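Local atomic coordinates of putative NAD(P)H-flavin oxidoreductase (Neisseria meningitidis serogroup A / serotype 4A, PDB entry 6WT2), a protein that probably reduces nitro compounds such as chloramphenicol with electrons from NADH or NADPH, using a bound flavin mononucleotide as cofactor. Residues S48-E53 against K107-T112; F89-N94 against W144-T149; A95-P100 against R123-Q128. All blocks are in the same frame, centred on the assembly; numbering follows the deposited sequence.

Along the chain the segments run 48-53, 89-94, 95-100, 107-112, 123-128 and 144-149, so contact 3 is nested inside the loop closed by contact 2, while contact 1 crosses both. Contact 2 lies nearest the middle of the chain, where strand 85-92 of the antiparallel sheet meets helix 138-162; its centre is about 15 Å from the centres of both others. Contacts 1 and 3, about 12 Å apart, flank the nicotinic acid and are joined by Arg109 and Tyr124. Ser49 and Gln148 connect contacts 1 and 2. The three therefore tie the nitroreductase core to the helices 100-108 and 114-131 beside the flavin.

Contact 1 (S48-E53 against K107-T112); sequences SSVGSE and KRRGVT. With FMN (flavin mononucleotide), chain K; NIO (nicotinic acid), chain E.
With CG anti to its own amide nitrogen (chi1 -160°) and a bend at chi3, Arg108, at the end of helix 100-108, brings its guanidinium to Glu53 of the loop 48-53. Arg109 has CG anti to the carbonyl carbon instead and a similar bend, which carries its guanidinium past Val50 to the nicotinic acid. In the salt bridge, Glu53 OE2 takes Arg108 NE at 3.0 Å and, more weakly, NH2 of the same arginine. The two flat groups stand 75° apart, and NE meets OE2 from above the carboxylate plane. OE1 of Glu53 accepts the backbone N of Arg215 of the second subunit, which places the carboxylate at the dimer interface.

This is the ligand-binding site of a nitroreductase-family dimer, where the flavin lies between subunits. Arg109 grips one oxygen of the nicotinic acid with two nitrogens, NH1 at 3.0 Å and NH2 at 3.1 Å from O2. A long, cationic side chain suits this carboxylate, and FMN O4' lies over one guanidinium face. The other ligand oxygen, O1, receives a weak bond from Val50 N at 2.7 Å, while Val50 CG1 lies 3.4 Å from ring atom C3 of the nicotinic acid. Gly51 suits its positive phi, and its lack of a side chain leaves room for Arg109. Gly110, also at positive phi, ends the helix in a Schellman motif just past the two arginines.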
loop_
_atom_site.group_PDB
_atom_site.type_symbol
_atom_site.label_atom_id
_atom_site.label_comp_id
_atom_site.label_asym_id
_atom_site.label_seq_id
_atom_site.Cartn_x
_atom_site.Cartn_y
_atom_site.Cartn_z
ATOM N N SER A 48 1.669 9.476 -2.591
ATOM C CA SER A 48 0.220 9.387 -2.535
ATOM C C SER A 48 -0.340 10.016 -3.797
ATOM O O SER A 48 0.265 10.929 -4.373
ATOM C CB SER A 48 -0.351 10.093 -1.300
ATOM O OG SER A 48 0.103 11.429 -1.239
ATOM N N SER A 49 -1.514 9.537 -4.194
ATOM C CA SER A 49 -2.211 10.101 -5.341
ATOM C C SER A 49 -2.371 11.606 -5.163
ATOM O O SER A 49 -2.776 12.067 -4.095
ATOM C CB SER A 49 -3.577 9.432 -5.497
ATOM O OG SER A 49 -4.241 9.902 -6.660
ATOM N N VAL A 50 -2.022 12.364 -6.213
ATOM C CA VAL A 50 -2.019 13.829 -6.288
ATOM C C VAL A 50 -1.345 14.470 -5.089
ATOM O O VAL A 50 -1.592 15.638 -4.790
ATOM C CB VAL A 50 -3.435 14.412 -6.503
ATOM C CG1 VAL A 50 -4.126 13.727 -7.663
ATOM C CG2 VAL A 50 -4.291 14.384 -5.234
ATOM N N GLY A 51 -0.427 13.755 -4.444
ATOM C CA GLY A 51 0.238 14.329 -3.283
ATOM C C GLY A 51 -0.708 14.650 -2.151
ATOM O O GLY A 51 -0.450 15.577 -1.374
ATOM N N SER A 52 -1.795 13.888 -2.024
ATOM C CA SER A 52 -2.818 14.197 -1.030
ATOM C C SER A 52 -2.355 13.911 0.401
ATOM O O SER A 52 -2.804 14.591 1.335
ATOM C CB SER A 52 -4.084 13.399 -1.336
ATOM O OG SER A 52 -3.771 12.013 -1.412
ATOM N N GLU A 53 -1.481 12.921 0.602
ATOM C CA GLU A 53 -1.028 12.515 1.929
ATOM C C GLU A 53 -2.212 12.340 2.888
ATOM O O GLU A 53 -2.252 12.962 3.952
ATOM C CB GLU A 53 -0.037 13.528 2.490
ATOM C CG GLU A 53 1.213 13.727 1.640
ATOM C CD GLU A 53 2.070 14.889 2.125
ATOM O OE1 GLU A 53 2.440 14.903 3.325
ATOM O OE2 GLU A 53 2.379 15.790 1.297
ATOM N N LYS A 107 -1.645 23.309 -2.895
ATOM C CA LYS A 107 -0.670 24.365 -2.683
ATOM C C LYS A 107 0.678 23.789 -2.280
ATOM O O LYS A 107 1.720 24.342 -2.643
ATOM C CB LYS A 107 -1.192 25.350 -1.636
ATOM C CG LYS A 107 -2.516 25.979 -2.054
ATOM C CD LYS A 107 -2.862 27.198 -1.233
ATOM C CE LYS A 107 -3.474 26.843 0.094
ATOM N NZ LYS A 107 -4.183 28.058 0.677
ATOM N N ARG A 108 0.677 22.678 -1.536
ATOM C CA ARG A 108 1.926 22.051 -1.123
ATOM C C ARG A 108 2.673 21.435 -2.305
ATOM O O ARG A 108 3.894 21.249 -2.218
ATOM C CB ARG A 108 1.646 20.992 -0.050
ATOM C CG ARG A 108 2.850 20.590 0.799
ATOM C CD ARG A 108 2.416 19.804 2.049
ATOM N NE ARG A 108 1.620 18.643 1.681
ATOM C CZ ARG A 108 0.342 18.479 2.002
ATOM N NH1 ARG A 108 -0.292 19.396 2.740
ATOM N NH2 ARG A 108 -0.290 17.383 1.598
ATOM N N ARG A 109 1.971 21.114 -3.402
ATOM C CA ARG A 109 2.625 20.742 -4.656
ATOM C C ARG A 109 3.235 21.934 -5.375
ATOM O O ARG A 109 3.857 21.753 -6.424
ATOM C CB ARG A 109 1.639 20.061 -5.603
ATOM C CG ARG A 109 0.962 18.852 -5.034
ATOM C CD ARG A 109 0.194 18.110 -6.113
ATOM N NE ARG A 109 1.090 17.425 -7.044
ATOM C CZ ARG A 109 0.685 16.606 -8.014
ATOM N NH1 ARG A 109 -0.608 16.383 -8.207
ATOM N NH2 ARG A 109 1.578 16.022 -8.799
ATOM N N GLY A 110 3.066 23.149 -4.855
ATOM C CA GLY A 110 3.597 24.320 -5.519
ATOM C C GLY A 110 2.691 24.935 -6.557
ATOM O O GLY A 110 3.173 25.695 -7.410
ATOM N N VAL A 111 1.397 24.642 -6.523
ATOM C CA VAL A 111 0.429 25.267 -7.425
ATOM C C VAL A 111 -0.383 26.257 -6.591
ATOM O O VAL A 111 -1.288 25.859 -5.850
ATOM C CB VAL A 111 -0.478 24.230 -8.099
ATOM C CG1 VAL A 111 -1.384 24.895 -9.113
ATOM C CG2 VAL A 111 0.358 23.114 -8.738
ATOM N N THR A 112 -0.087 27.549 -6.717
ATOM C CA THR A 112 -0.741 28.557 -5.883
ATOM C C THR A 112 -1.286 29.752 -6.638
ATOM O O THR A 112 -2.058 30.520 -6.049
ATOM C CB THR A 112 0.214 29.069 -4.786
ATOM O OG1 THR A 112 1.361 29.680 -5.389
ATOM C CG2 THR A 112 0.654 27.915 -3.870
HETATM N N1 FMN K . 1.682 10.912 -10.888
HETATM C C2 FMN K . 1.353 11.124 -12.192
HETATM O O2 FMN K . 2.034 11.946 -12.836
HETATM N N3 FMN K . 0.257 10.596 -12.766
HETATM C C4 FMN K . -0.548 9.738 -12.109
HETATM O O4 FMN K . -1.503 9.167 -12.671
HETATM C C4A FMN K . -0.217 9.410 -10.714
HETATM N N5 FMN K . -1.064 8.688 -9.957
HETATM C C5A FMN K . -0.691 8.315 -8.718
HETATM C C6 FMN K . -1.377 7.273 -8.098
HETATM C C7 FMN K . -1.011 6.920 -6.809
HETATM C C7M FMN K . -1.738 5.794 -6.130
HETATM C C8 FMN K . 0.224 7.482 -6.210
HETATM C C8M FMN K . 0.720 7.025 -4.863
HETATM C C9 FMN K . 0.910 8.517 -6.835
HETATM C C9A FMN K . 0.547 8.875 -8.107
HETATM N N10 FMN K . 1.293 9.856 -8.791
HETATM C C10 FMN K . 0.917 10.138 -10.108
HETATM C "C1'" FMN K . 2.503 10.441 -8.203
HETATM C "C2'" FMN K . 2.150 11.512 -7.151
HETATM O "O2'" FMN K . 1.759 12.723 -7.810
HETATM C "C3'" FMN K . 3.383 11.763 -6.307
HETATM O "O3'" FMN K . 3.651 10.577 -5.554
HETATM C "C4'" FMN K . 3.206 12.929 -5.332
HETATM O "O4'" FMN K . 2.908 14.097 -6.107
HETATM C "C5'" FMN K . 4.482 13.140 -4.528
HETATM O "O5'" FMN K . 5.596 13.198 -5.421
HETATM P P FMN K . 6.850 12.220 -5.176
HETATM O O1P FMN K . 7.278 12.496 -3.764
HETATM O O2P FMN K . 7.833 12.581 -6.251
HETATM O O3P FMN K . 6.225 10.850 -5.385
HETATM N N NIO E . -3.374 12.305 -12.391
HETATM C C1 NIO E . -2.350 12.829 -11.701
HETATM C C2 NIO E . -2.082 12.407 -10.405
HETATM C C3 NIO E . -2.884 11.438 -9.813
HETATM C C4 NIO E . -3.944 10.922 -10.542
HETATM C C5 NIO E . -4.167 11.375 -11.839
HETATM C C6 NIO E . -0.934 13.008 -9.640
HETATM O O1 NIO E . -0.612 12.489 -8.552
HETATM O O2 NIO E . -0.341 14.014 -10.106
#

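Contact 2 (F89-N94 against W144-T149); sequences FLAKKN and WCCRQT
Ala91 presses its methyl group against one turn of helix 138-162, where the antiparallel sheet of the nitroreductase fold packs on this long helix. Strand 89-92 and helix segment 144-149 run at 141° to each other, with their axes 7.0 Å apart at closest approach. The tight part is centred on Ala91: its CB lies 3.7 Å from Cys146 SG, 3.9 Å from Cys145 CB and 3.8 Å from Thr149 CG2. Small side chains on both surfaces let the backbones come near, with the CA atoms of Ala91 and Cys146 only 5.3 Å apart. At chi1 72° Thr149 OG1 lies between the backbone N and the carbonyl carbon, which leaves CG2 anti to the carbonyl carbon and facing the strand. The same rotamer gives the hydroxyl to Cys146 O, one turn back, and to Ser197 of the neighbouring strand, while the apolar branch meets Ala91 CB. The backbone of Lys92 still belongs to this close part.

The fit slackens with the Lys92 side chain, whose bent course leads the amine away to Glu193 and Lys93 O; Trp194 makes a cation-pi contact with it. Beyond it, the partly exposed Lys93 and exposed Asn94 turn from the helix. At the other end Phe89, a large apolar residue suited to the interior, comes no nearer than 4.2 Å, from its CD1 to Thr149 O. Where the Lys92 side chain turns away from the helix, its carbonyl O still lies 3.5 Å from Cys145 SG.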
loop_
_atom_site.group_PDB
_atom_site.type_symbol
_atom_site.label_atom_id
_atom_site.label_comp_id
_atom_site.label_asym_id
_atom_site.label_seq_id
_atom_site.Cartn_x
_atom_site.Cartn_y
_atom_site.Cartn_z
ATOM N N PHE A 89 -3.499 3.650 11.526
ATOM C CA PHE A 89 -3.522 4.548 10.383
ATOM C C PHE A 89 -4.935 5.066 10.169
ATOM O O PHE A 89 -5.889 4.286 10.107
ATOM C CB PHE A 89 -3.039 3.834 9.116
ATOM C CG PHE A 89 -1.598 3.408 9.157
ATOM C CD1 PHE A 89 -0.629 4.143 8.496
ATOM C CD2 PHE A 89 -1.213 2.259 9.845
ATOM C CE1 PHE A 89 0.700 3.745 8.514
ATOM C CE2 PHE A 89 0.115 1.860 9.887
ATOM C CZ PHE A 89 1.070 2.592 9.211
ATOM N N LEU A 90 -5.064 6.387 10.065
ATOM C CA LEU A 90 -6.316 7.026 9.698
ATOM C C LEU A 90 -6.247 7.481 8.248
ATOM O O LEU A 90 -5.196 7.921 7.778
ATOM C CB LEU A 90 -6.594 8.253 10.576
ATOM C CG LEU A 90 -6.507 8.043 12.081
ATOM C CD1 LEU A 90 -6.787 9.418 12.784
ATOM C CD2 LEU A 90 -7.446 6.945 12.543
ATOM N N ALA A 91 -7.378 7.418 7.559
ATOM C CA ALA A 91 -7.480 7.950 6.210
ATOM C C ALA A 91 -8.496 9.087 6.182
ATOM O O ALA A 91 -9.489 9.083 6.919
ATOM C CB ALA A 91 -7.852 6.836 5.204
ATOM N N LYS A 92 -8.235 10.074 5.328
ATOM C CA LYS A 92 -9.128 11.220 5.188
ATOM C C LYS A 92 -10.488 10.806 4.635
ATOM O O LYS A 92 -10.568 10.063 3.645
ATOM C CB LYS A 92 -8.497 12.248 4.261
ATOM C CG LYS A 92 -9.215 13.591 4.270
ATOM C CD LYS A 92 -9.066 14.254 5.630
ATOM C CE LYS A 92 -9.889 15.545 5.767
ATOM N NZ LYS A 92 -11.352 15.250 5.880
ATOM N N LYS A 93 -11.556 11.294 5.265
ATOM C CA LYS A 93 -12.908 11.168 4.737
ATOM C C LYS A 93 -13.248 12.361 3.845
ATOM O O LYS A 93 -12.780 13.483 4.067
ATOM C CB LYS A 93 -13.942 11.070 5.866
ATOM C CG LYS A 93 -13.818 9.804 6.720
ATOM C CD LYS A 93 -14.979 9.684 7.692
ATOM C CE LYS A 93 -14.914 8.391 8.493
ATOM N NZ LYS A 93 -15.985 8.327 9.529
ATOM N N ASN A 94 -14.094 12.106 2.843
ATOM C CA ASN A 94 -14.634 13.134 1.950
ATOM C C ASN A 94 -13.532 14.033 1.400
ATOM O O ASN A 94 -13.602 15.261 1.466
ATOM C CB ASN A 94 -15.716 13.953 2.655
ATOM C CG ASN A 94 -16.884 13.088 3.095
ATOM O OD1 ASN A 94 -17.148 12.941 4.288
ATOM N ND2 ASN A 94 -17.570 12.486 2.129
ATOM N N TRP A 144 -10.554 5.162 -1.450
ATOM C CA TRP A 144 -9.454 5.757 -2.206
ATOM C C TRP A 144 -8.335 6.231 -1.283
ATOM O O TRP A 144 -7.158 5.913 -1.494
ATOM C CB TRP A 144 -9.979 6.913 -3.061
ATOM C CG TRP A 144 -8.920 7.623 -3.865
ATOM C CD1 TRP A 144 -8.058 7.066 -4.770
ATOM C CD2 TRP A 144 -8.626 9.025 -3.840
ATOM N NE1 TRP A 144 -7.235 8.043 -5.304
ATOM C CE2 TRP A 144 -7.568 9.250 -4.745
ATOM C CE3 TRP A 144 -9.149 10.112 -3.127
ATOM C CZ2 TRP A 144 -7.030 10.518 -4.964
ATOM C CZ3 TRP A 144 -8.609 11.367 -3.341
ATOM C CH2 TRP A 144 -7.565 11.563 -4.261
ATOM N N CYS A 145 -8.685 6.969 -0.225
ATOM C CA CYS A 145 -7.652 7.423 0.702
ATOM C C CYS A 145 -7.029 6.252 1.457
ATOM O O CYS A 145 -5.812 6.225 1.659
ATOM C CB CYS A 145 -8.227 8.469 1.657
ATOM S SG CYS A 145 -8.671 9.992 0.759
ATOM N N CYS A 146 -7.846 5.284 1.885
ATOM C CA CYS A 146 -7.315 4.085 2.546
ATOM C C CYS A 146 -6.244 3.379 1.710
ATOM O O CYS A 146 -5.240 2.903 2.254
ATOM C CB CYS A 146 -8.450 3.105 2.866
ATOM S SG CYS A 146 -9.528 3.656 4.239
ATOM N N ARG A 147 -6.439 3.293 0.392
ATOM C CA ARG A 147 -5.422 2.667 -0.448
ATOM C C ARG A 147 -4.076 3.360 -0.294
ATOM O O ARG A 147 -3.035 2.696 -0.166
ATOM C CB ARG A 147 -5.842 2.681 -1.924
ATOM C CG ARG A 147 -7.091 1.877 -2.264
ATOM C CD ARG A 147 -7.473 2.172 -3.704
ATOM N NE ARG A 147 -8.640 1.429 -4.159
ATOM C CZ ARG A 147 -8.826 1.067 -5.428
ATOM N NH1 ARG A 147 -7.912 1.387 -6.339
ATOM N NH2 ARG A 147 -9.910 0.387 -5.783
ATOM N N GLN A 148 -4.075 4.698 -0.300
ATOM C CA GLN A 148 -2.824 5.430 -0.130
ATOM C C GLN A 148 -2.145 5.064 1.186
ATOM O O GLN A 148 -0.918 4.906 1.234
ATOM C CB GLN A 148 -3.068 6.947 -0.208
ATOM C CG GLN A 148 -4.075 7.420 -1.285
ATOM C CD GLN A 148 -3.718 6.963 -2.697
ATOM O OE1 GLN A 148 -2.561 7.044 -3.123
ATOM N NE2 GLN A 148 -4.722 6.490 -3.433
ATOM N N THR A 149 -2.923 4.896 2.264
ATOM C CA THR A 149 -2.314 4.606 3.561
ATOM C C THR A 149 -1.611 3.257 3.583
ATOM O O THR A 149 -0.710 3.052 4.408
ATOM C CB THR A 149 -3.353 4.646 4.683
ATOM O OG1 THR A 149 -4.218 3.502 4.606
ATOM C CG2 THR A 149 -4.178 5.934 4.620
#

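Contact 3 (A95-P100 against R123-Q128); sequences ARFDSP and RYQAFQ. With NIO (nicotinic acid), chain E.
A type I beta turn, Arg96 to Ser99, leads from strand 85-92 into helix 100-108 and rests here on helix 114-131. Phe97 projects from the turn onto Gln125. The ring and the side-chain amide lie nearly parallel, 22° apart, and run alongside each other in the same direction. CB of Gln125 stands 3.6 Å from the ring centroid, a CH-pi contact over the face, and its amide continues over the far rim, with OE1 3.3 Å from Phe97 CE1. Asp98 CB lies on the opposite face of the ring. Phenylalanine suits a place that needs a broad apolar plate, while glutamine gives methylenes to cover it and a polar end for the exposed side.

Gln128 binds the backbone with both ends of its amide. NE2 donates to Ala95 O at 3.1 Å, almost straight at 168°, with the acceptor in the amide plane; OE1 takes a weak bond from Phe97 N at 2.9 Å. An extended chain beyond CG (chi2 -170°) carries the amide to this backbone, and having both donor and acceptor lets one residue serve two peptide groups. Within the turn Arg96 pairs side-on with Asp98, NE to OD1 and NH2 to OD2. Ser99, at the N-cap of helix 100-108, bonds through OG to Arg96 O and makes a weak capping bond with Met102 N.

Phe127 offers a ring face to the nicotinic acid, and Tyr124 packs against Met102 and Leu106 of helix 100-108. Phe127 and Gln128 join helix 114-131 to Trp144 of helix 138-162, which Arg96 touches at Leu141 and Ala95, just before the turn, at Cys145.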
loop_
_atom_site.group_PDB
_atom_site.type_symbol
_atom_site.label_atom_id
_atom_site.label_comp_id
_atom_site.label_asym_id
_atom_site.label_seq_id
_atom_site.Cartn_x
_atom_site.Cartn_y
_atom_site.Cartn_z
ATOM N N ALA A 95 -12.490 13.397 0.869
ATOM C CA ALA A 95 -11.389 14.105 0.219
ATOM C C ALA A 95 -11.746 14.431 -1.237
ATOM O O ALA A 95 -11.065 14.040 -2.187
ATOM C CB ALA A 95 -10.112 13.281 0.312
ATOM N N ARG A 96 -12.848 15.170 -1.389
ATOM C CA ARG A 96 -13.292 15.646 -2.692
ATOM C C ARG A 96 -12.316 16.672 -3.264
ATOM O O ARG A 96 -11.594 17.359 -2.535
ATOM C CB ARG A 96 -14.679 16.287 -2.585
ATOM C CG ARG A 96 -15.801 15.334 -2.232
ATOM C CD ARG A 96 -17.094 16.104 -1.981
ATOM N NE ARG A 96 -17.328 17.117 -3.008
ATOM C CZ ARG A 96 -17.943 16.893 -4.167
ATOM N NH1 ARG A 96 -18.395 15.679 -4.471
ATOM N NH2 ARG A 96 -18.103 17.887 -5.029
ATOM N N PHE A 97 -12.330 16.800 -4.596
ATOM C CA PHE A 97 -11.483 17.790 -5.265
ATOM C C PHE A 97 -11.692 19.206 -4.717
ATOM O O PHE A 97 -10.762 20.019 -4.744
ATOM C CB PHE A 97 -11.750 17.783 -6.777
ATOM C CG PHE A 97 -13.118 18.275 -7.138
ATOM C CD1 PHE A 97 -13.319 19.595 -7.520
ATOM C CD2 PHE A 97 -14.215 17.433 -7.041
ATOM C CE1 PHE A 97 -14.581 20.060 -7.819
ATOM C CE2 PHE A 97 -15.489 17.892 -7.341
ATOM C CZ PHE A 97 -15.669 19.209 -7.732
ATOM N N ASP A 98 -12.897 19.528 -4.237
ATOM C CA ASP A 98 -13.222 20.878 -3.777
ATOM C C ASP A 98 -13.154 21.025 -2.255
ATOM O O ASP A 98 -13.663 22.012 -1.711
ATOM C CB ASP A 98 -14.603 21.303 -4.292
ATOM C CG ASP A 98 -15.719 20.313 -3.924
ATOM O OD1 ASP A 98 -15.515 19.433 -3.058
ATOM O OD2 ASP A 98 -16.819 20.411 -4.519
ATOM N N SER A 99 -12.503 20.044 -1.532
ATOM C CA SER A 99 -12.457 20.189 -0.078
ATOM C C SER A 99 -11.273 21.055 0.354
ATOM O O SER A 99 -10.280 21.173 -0.372
ATOM C CB SER A 99 -12.360 18.813 0.582
ATOM O OG SER A 99 -11.196 18.122 0.170
ATOM N N PRO A 100 -11.356 21.702 1.523
ATOM C CA PRO A 100 -10.194 22.469 2.014
ATOM C C PRO A 100 -8.943 21.623 2.166
ATOM O O PRO A 100 -7.826 22.125 1.975
ATOM C CB PRO A 100 -10.673 23.007 3.370
ATOM C CG PRO A 100 -12.169 23.016 3.273
ATOM C CD PRO A 100 -12.539 21.858 2.387
ATOM N N ARG A 123 -8.918 19.315 -13.310
ATOM C CA ARG A 123 -8.400 17.989 -13.650
ATOM C C ARG A 123 -8.671 16.982 -12.535
ATOM O O ARG A 123 -9.043 15.832 -12.810
ATOM C CB ARG A 123 -6.904 18.062 -13.953
ATOM C CG ARG A 123 -6.565 18.790 -15.246
ATOM C CD ARG A 123 -5.114 18.574 -15.651
ATOM N NE ARG A 123 -4.187 19.312 -14.798
ATOM C CZ ARG A 123 -3.846 20.583 -15.001
ATOM N NH1 ARG A 123 -4.359 21.247 -16.027
ATOM N NH2 ARG A 123 -3.001 21.196 -14.180
ATOM N N TYR A 124 -8.487 17.390 -11.272
ATOM C CA TYR A 124 -8.805 16.496 -10.160
ATOM C C TYR A 124 -10.267 16.077 -10.201
ATOM O O TYR A 124 -10.594 14.920 -9.918
ATOM C CB TYR A 124 -8.522 17.168 -8.815
ATOM C CG TYR A 124 -7.072 17.406 -8.436
ATOM C CD1 TYR A 124 -6.025 17.063 -9.282
ATOM C CD2 TYR A 124 -6.760 17.964 -7.198
ATOM C CE1 TYR A 124 -4.697 17.289 -8.906
ATOM C CE2 TYR A 124 -5.457 18.186 -6.816
ATOM C CZ TYR A 124 -4.427 17.857 -7.671
ATOM O OH TYR A 124 -3.129 18.090 -7.258
ATOM N N GLN A 125 -11.165 17.020 -10.514
ATOM C CA GLN A 125 -12.588 16.703 -10.567
ATOM C C GLN A 125 -12.875 15.640 -11.615
ATOM O O GLN A 125 -13.623 14.692 -11.363
ATOM C CB GLN A 125 -13.410 17.958 -10.859
ATOM C CG GLN A 125 -14.843 17.630 -11.237
ATOM C CD GLN A 125 -15.774 18.806 -11.117
ATOM O OE1 GLN A 125 -15.339 19.951 -11.021
ATOM N NE2 GLN A 125 -17.074 18.530 -11.116
ATOM N N ALA A 126 -12.316 15.808 -12.815
ATOM C CA ALA A 126 -12.528 14.844 -13.886
ATOM C C ALA A 126 -11.951 13.489 -13.515
ATOM O O ALA A 126 -12.578 12.449 -13.758
ATOM C CB ALA A 126 -11.901 15.359 -15.180
ATOM N N PHE A 127 -10.762 13.487 -12.908
ATOM C CA PHE A 127 -10.162 12.245 -12.429
ATOM C C PHE A 127 -11.102 11.531 -11.467
ATOM O O PHE A 127 -11.407 10.345 -11.633
ATOM C CB PHE A 127 -8.821 12.548 -11.747
ATOM C CG PHE A 127 -8.282 11.398 -10.940
ATOM C CD1 PHE A 127 -7.862 10.240 -11.565
ATOM C CD2 PHE A 127 -8.196 11.474 -9.564
ATOM C CE1 PHE A 127 -7.368 9.157 -10.825
ATOM C CE2 PHE A 127 -7.710 10.400 -8.815
ATOM C CZ PHE A 127 -7.293 9.244 -9.450
ATOM N N GLN A 128 -11.598 12.257 -10.467
ATOM C CA GLN A 128 -12.424 11.640 -9.439
ATOM C C GLN A 128 -13.809 11.282 -9.957
ATOM O O GLN A 128 -14.391 10.283 -9.531
ATOM C CB GLN A 128 -12.540 12.574 -8.241
ATOM C CG GLN A 128 -11.271 12.688 -7.445
ATOM C CD GLN A 128 -11.512 13.422 -6.156
ATOM O OE1 GLN A 128 -12.354 14.318 -6.104
ATOM N NE2 GLN A 128 -10.801 13.041 -5.101
HETATM N N NIO E . -3.374 12.305 -12.391
HETATM C C1 NIO E . -2.350 12.829 -11.701
HETATM C C2 NIO E . -2.082 12.407 -10.405
HETATM C C3 NIO E . -2.884 11.438 -9.813
HETATM C C4 NIO E . -3.944 10.922 -10.542
HETATM C C5 NIO E . -4.167 11.375 -11.839
HETATM C C6 NIO E . -0.934 13.008 -9.640
HETATM O O1 NIO E . -0.612 12.489 -8.552
HETATM O O2 NIO E . -0.341 14.014 -10.106
#